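Side-chain contacts in glutathione S-transferase (PDB 3NIV), which probably acts as a zeta-class glutathione transferase with maleylacetoacetate isomerase activity: residues A[98-103]-A[164-169]; A[170-175]-A[196-201]. All blocks are in the same frame, centred on the assembly; numbering follows the deposited sequence.

Contact 1 of 2, residues A[98-103]-A[164-169]; sequences SMALIV and VGLADV
Ala100 and Leu166 meet methyl to branch point: Ala100 CB points straight across and comes within 3.8 Å of Leu166 CG, with Leu166 CD2 next at 4.0 Å. Leu166 starts off alongside the other helix, but with CG anti to its backbone nitrogen (chi1 179°) the fork is carried out over that methyl. The same CB also sits 4.3 Å from Ala167 CA, and the small residues let the backbones close in, the CA atoms of Ala100 and Ala167 being 4.6 Å apart. On the flank, selenomethionine Met99 brushes Ala167 with the root of its chain, CB to CB at 4.4 Å, while the side chain also packs on Phe145 and Leu149 of helix 127-149. Met70 of helix 69-79 touches both Ala100 and Leu166. Helix 166-180 is capped at its start by Asp168, whose OD1 takes the N-H of Gly165 through its anti lone pair (2.8 Å, 160° at the hydrogen). Gly165 is the N-cap and Asp168 stands three residues on, so this bond is the aspartate half of a capping box, the element known from the start of the buried central helix in the all-helical domain of glutathione transferases.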
loop_
_atom_site.group_PDB
_atom_site.type_symbol
_atom_site.label_atom_id
_atom_site.label_comp_id
_atom_site.label_asym_id
_atom_site.label_seq_id
_atom_site.Cartn_x
_atom_site.Cartn_y
_atom_site.Cartn_z
ATOM N N SER A 98 2.582 2.380 8.864
ATOM C CA SER A 98 1.545 1.375 8.820
ATOM C C SER A 98 0.155 2.019 8.931
ATOM O O SER A 98 -0.857 1.445 8.507
ATOM C CB SER A 98 1.751 0.345 9.918
ATOM O OG SER A 98 1.314 0.823 11.164
HETATM N N MSE A 99 0.103 3.211 9.501
HETATM C CA MSE A 99 -1.175 3.891 9.621
HETATM C C MSE A 99 -1.551 4.497 8.286
HETATM O O MSE A 99 -2.698 4.463 7.888
HETATM C CB MSE A 99 -1.114 4.942 10.718
HETATM C CG MSE A 99 -1.071 4.308 12.089
HETATM SE SE MSE A 99 -0.649 5.586 13.480
HETATM C CE MSE A 99 -2.241 6.742 13.311
ATOM N N ALA A 100 -0.558 5.031 7.592
ATOM C CA ALA A 100 -0.753 5.492 6.235
ATOM C C ALA A 100 -1.162 4.325 5.327
ATOM O O ALA A 100 -1.922 4.506 4.388
ATOM C CB ALA A 100 0.502 6.151 5.728
ATOM N N LEU A 101 -0.671 3.126 5.623
ATOM C CA LEU A 101 -1.022 1.947 4.832
ATOM C C LEU A 101 -2.459 1.498 5.083
ATOM O O LEU A 101 -3.146 1.017 4.178
ATOM C CB LEU A 101 -0.057 0.799 5.129
ATOM C CG LEU A 101 1.399 1.111 4.754
ATOM C CD1 LEU A 101 2.369 -0.032 5.127
ATOM C CD2 LEU A 101 1.506 1.476 3.278
ATOM N N ILE A 102 -2.911 1.652 6.321
ATOM C CA ILE A 102 -4.296 1.350 6.637
ATOM C C ILE A 102 -5.227 2.074 5.658
ATOM O O ILE A 102 -6.241 1.540 5.237
ATOM C CB ILE A 102 -4.634 1.784 8.046
ATOM C CG1 ILE A 102 -3.990 0.830 9.052
ATOM C CG2 ILE A 102 -6.163 1.885 8.224
ATOM C CD1 ILE A 102 -4.385 1.093 10.503
ATOM N N VAL A 103 -4.861 3.296 5.296
ATOM C CA VAL A 103 -5.682 4.100 4.407
ATOM C C VAL A 103 -5.424 3.682 2.984
ATOM O O VAL A 103 -6.339 3.402 2.231
ATOM C CB VAL A 103 -5.321 5.594 4.523
ATOM C CG1 VAL A 103 -5.835 6.365 3.320
ATOM C CG2 VAL A 103 -5.826 6.177 5.844
ATOM N N VAL A 164 3.204 17.695 11.385
ATOM C CA VAL A 164 2.390 16.929 10.461
ATOM C C VAL A 164 3.267 15.906 9.734
ATOM O O VAL A 164 4.431 16.182 9.428
ATOM C CB VAL A 164 1.713 17.872 9.473
ATOM C CG1 VAL A 164 0.967 17.095 8.416
ATOM C CG2 VAL A 164 0.764 18.774 10.219
ATOM N N GLY A 165 2.720 14.723 9.467
ATOM C CA GLY A 165 3.512 13.688 8.833
ATOM C C GLY A 165 2.791 12.884 7.773
ATOM O O GLY A 165 1.683 13.243 7.340
ATOM N N LEU A 166 3.429 11.785 7.366
ATOM C CA LEU A 166 2.907 10.891 6.341
ATOM C C LEU A 166 1.495 10.413 6.634
ATOM O O LEU A 166 0.665 10.370 5.746
ATOM C CB LEU A 166 3.827 9.670 6.169
ATOM C CG LEU A 166 3.372 8.634 5.134
ATOM C CD1 LEU A 166 3.286 9.257 3.741
ATOM C CD2 LEU A 166 4.286 7.391 5.127
ATOM N N ALA A 167 1.229 10.029 7.874
ATOM C CA ALA A 167 -0.109 9.608 8.253
ATOM C C ALA A 167 -1.136 10.724 8.034
ATOM O O ALA A 167 -2.258 10.461 7.589
ATOM C CB ALA A 167 -0.133 9.155 9.700
ATOM N N ASP A 168 -0.772 11.963 8.354
ATOM C CA ASP A 168 -1.703 13.076 8.163
ATOM C C ASP A 168 -1.895 13.317 6.662
ATOM O O ASP A 168 -3.000 13.584 6.188
ATOM C CB ASP A 168 -1.188 14.351 8.848
ATOM C CG ASP A 168 -0.917 14.155 10.325
ATOM O OD1 ASP A 168 0.272 14.073 10.716
ATOM O OD2 ASP A 168 -1.896 14.068 11.095
ATOM N N VAL A 169 -0.800 13.207 5.920
ATOM C CA VAL A 169 -0.839 13.392 4.486
ATOM C C VAL A 169 -1.826 12.422 3.833
ATOM O O VAL A 169 -2.520 12.788 2.887
ATOM C CB VAL A 169 0.545 13.206 3.859
ATOM C CG1 VAL A 169 0.436 13.257 2.334
ATOM C CG2 VAL A 169 1.505 14.254 4.379
#

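Contact 2 of 2, residues A[170-175]-A[196-201]; sequences CLIPQV and EYCLTL
Ile172 reaches Cys198 and Leu199 by aliphatic carbon and sulfur alone, with no flat group between them. The one aromatic ring in the two segments, that of Tyr197, packs instead on Lys156, Pro157 and Val158 of a loop, and the ring of Pro173 lies against Thr12, Tyr15 and Arg16 of helix 12-23. Ile172 works with both of its branches. Its CG1 arm, bent back on itself at chi2 55°, covers Cys198: CD1 lies 3.8 Å from Cys198 CB and 3.9 Å from Cys198 SG, so the methyl rests along the CB-SG bond. The other branch, CG2, is anti to the backbone nitrogen and meets Leu199 CD2 at 4.1 Å. There the two side chains run past one another in opposite directions, and partly exposed Leu199 makes the contact through the CD2 at the end of its chain.

Behind Cys198 the chain folds into a type I turn, Cys198 to Leu201. Tyr197 O is gripped twice by Thr200: its OG1 donates at 2.8 Å, making a C=O...donor angle of 154° and lying 16° from the carbonyl plane, and its backbone N bonds to the same oxygen. Leu201 then serves as N-cap of helix 202-205. Helix 166-180 is kinked at Pro173, just after Ile172, and runs between helix 12-23, touched by Ile172 through Tyr15, helix 127-149, reached by Leu171 and Val175, and helix 189-198, from which Cys198 meets Ile172.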
loop_
_atom_site.group_PDB
_atom_site.type_symbol
_atom_site.label_atom_id
_atom_site.label_comp_id
_atom_site.label_asym_id
_atom_site.label_seq_id
_atom_site.Cartn_x
_atom_site.Cartn_y
_atom_site.Cartn_z
ATOM N N CYS A 170 -1.899 11.195 4.341
ATOM C CA CYS A 170 -2.815 10.204 3.774
ATOM C C CYS A 170 -4.219 10.291 4.361
ATOM O O CYS A 170 -5.188 9.899 3.719
ATOM C CB CYS A 170 -2.264 8.787 3.936
ATOM S SG CYS A 170 -0.757 8.499 2.999
ATOM N N LEU A 171 -4.320 10.812 5.578
ATOM C CA LEU A 171 -5.597 10.878 6.286
ATOM C C LEU A 171 -6.554 11.908 5.693
ATOM O O LEU A 171 -7.734 11.623 5.479
ATOM C CB LEU A 171 -5.367 11.194 7.761
ATOM C CG LEU A 171 -6.634 11.325 8.605
ATOM C CD1 LEU A 171 -7.478 10.064 8.487
ATOM C CD2 LEU A 171 -6.299 11.616 10.072
ATOM N N ILE A 172 -6.043 13.104 5.426
ATOM C CA ILE A 172 -6.890 14.186 4.938
ATOM C C ILE A 172 -7.666 13.813 3.664
ATOM O O ILE A 172 -8.878 13.952 3.626
ATOM C CB ILE A 172 -6.110 15.529 4.830
ATOM C CG1 ILE A 172 -6.059 16.207 6.195
ATOM C CG2 ILE A 172 -6.749 16.474 3.841
ATOM C CD1 ILE A 172 -5.477 15.350 7.315
ATOM N N PRO A 173 -6.974 13.306 2.630
ATOM C CA PRO A 173 -7.708 12.883 1.425
ATOM C C PRO A 173 -8.763 11.803 1.704
ATOM O O PRO A 173 -9.855 11.866 1.148
ATOM C CB PRO A 173 -6.603 12.360 0.501
ATOM C CG PRO A 173 -5.377 13.096 0.946
ATOM C CD PRO A 173 -5.515 13.228 2.444
ATOM N N GLN A 174 -8.466 10.851 2.575
ATOM C CA GLN A 174 -9.449 9.828 2.916
ATOM C C GLN A 174 -10.722 10.397 3.561
ATOM O O GLN A 174 -11.823 9.935 3.288
ATOM C CB GLN A 174 -8.831 8.770 3.832
ATOM C CG GLN A 174 -9.684 7.519 3.984
ATOM C CD GLN A 174 -10.013 6.857 2.646
ATOM O OE1 GLN A 174 -11.176 6.676 2.317
ATOM N NE2 GLN A 174 -8.983 6.500 1.874
ATOM N N VAL A 175 -10.554 11.393 4.427
ATOM C CA VAL A 175 -11.665 12.002 5.137
ATOM C C VAL A 175 -12.494 12.839 4.156
ATOM O O VAL A 175 -13.716 12.878 4.230
ATOM C CB VAL A 175 -11.153 12.868 6.304
ATOM C CG1 VAL A 175 -12.282 13.696 6.924
ATOM C CG2 VAL A 175 -10.494 11.985 7.353
ATOM N N GLU A 196 -9.598 18.752 10.842
ATOM C CA GLU A 196 -9.905 20.169 11.018
ATOM C C GLU A 196 -8.623 20.980 11.102
ATOM O O GLU A 196 -8.417 21.928 10.343
ATOM C CB GLU A 196 -10.722 20.401 12.285
ATOM C CG GLU A 196 -12.213 20.508 12.074
ATOM C CD GLU A 196 -12.875 21.379 13.141
ATOM O OE1 GLU A 196 -12.140 21.882 14.024
ATOM O OE2 GLU A 196 -14.117 21.557 13.096
ATOM N N TYR A 197 -7.758 20.605 12.032
ATOM C CA TYR A 197 -6.483 21.295 12.144
ATOM C C TYR A 197 -5.768 21.378 10.796
ATOM O O TYR A 197 -5.601 22.466 10.243
ATOM C CB TYR A 197 -5.580 20.645 13.184
ATOM C CG TYR A 197 -4.205 21.253 13.190
ATOM C CD1 TYR A 197 -3.970 22.467 13.809
ATOM C CD2 TYR A 197 -3.146 20.630 12.542
ATOM C CE1 TYR A 197 -2.718 23.039 13.803
ATOM C CE2 TYR A 197 -1.890 21.197 12.528
ATOM C CZ TYR A 197 -1.679 22.398 13.166
ATOM O OH TYR A 197 -0.425 22.966 13.163
ATOM N N CYS A 198 -5.360 20.231 10.261
ATOM C CA CYS A 198 -4.620 20.209 9.012
ATOM C C CYS A 198 -5.241 21.087 7.941
ATOM O O CYS A 198 -4.528 21.716 7.159
ATOM C CB CYS A 198 -4.456 18.774 8.493
ATOM S SG CYS A 198 -3.287 17.772 9.452
ATOM N N LEU A 199 -6.569 21.147 7.904
ATOM C CA LEU A 199 -7.241 21.879 6.837
ATOM C C LEU A 199 -7.002 23.390 6.861
ATOM O O LEU A 199 -7.401 24.104 5.941
ATOM C CB LEU A 199 -8.726 21.538 6.809
ATOM C CG LEU A 199 -8.881 20.171 6.144
ATOM C CD1 LEU A 199 -10.333 19.713 6.040
ATOM C CD2 LEU A 199 -8.210 20.201 4.774
ATOM N N THR A 200 -6.323 23.866 7.898
ATOM C CA THR A 200 -6.018 25.288 8.019
ATOM C C THR A 200 -4.618 25.643 7.499
ATOM O O THR A 200 -4.272 26.821 7.377
ATOM C CB THR A 200 -6.119 25.749 9.473
ATOM O OG1 THR A 200 -5.006 25.237 10.206
ATOM C CG2 THR A 200 -7.407 25.245 10.105
ATOM N N LEU A 201 -3.810 24.630 7.201
ATOM C CA LEU A 201 -2.500 24.869 6.613
ATOM C C LEU A 201 -2.626 25.045 5.098
ATOM O O LEU A 201 -3.389 24.332 4.444
ATOM C CB LEU A 201 -1.562 23.706 6.929
ATOM C CG LEU A 201 -1.667 23.097 8.332
ATOM C CD1 LEU A 201 -0.932 21.753 8.418
ATOM C CD2 LEU A 201 -1.159 24.056 9.389
#

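How the contacts relate
From the N terminus, the thioredoxin-like domain passes into the helical one, where helix 90-106 supplies the first half of contact 1. Sixty mostly helical residues, including helix 127-149, then loop out before 164-169 returns to close it. Contact 2 opens at once, on the next turns of the same helix 166-180, and closes a shorter loop of twenty residues when 196-201 comes back. The two loops are therefore in series, neither nested nor crossed. They join physically as well: Cys170 SG packs on Ala100 CB, Val103 CG1 packs against Cys170 O and the amide NE2 of Gln174, and Val164 meets Leu201. Together they tie helices 90-106 and 189-198 to helix 166-180.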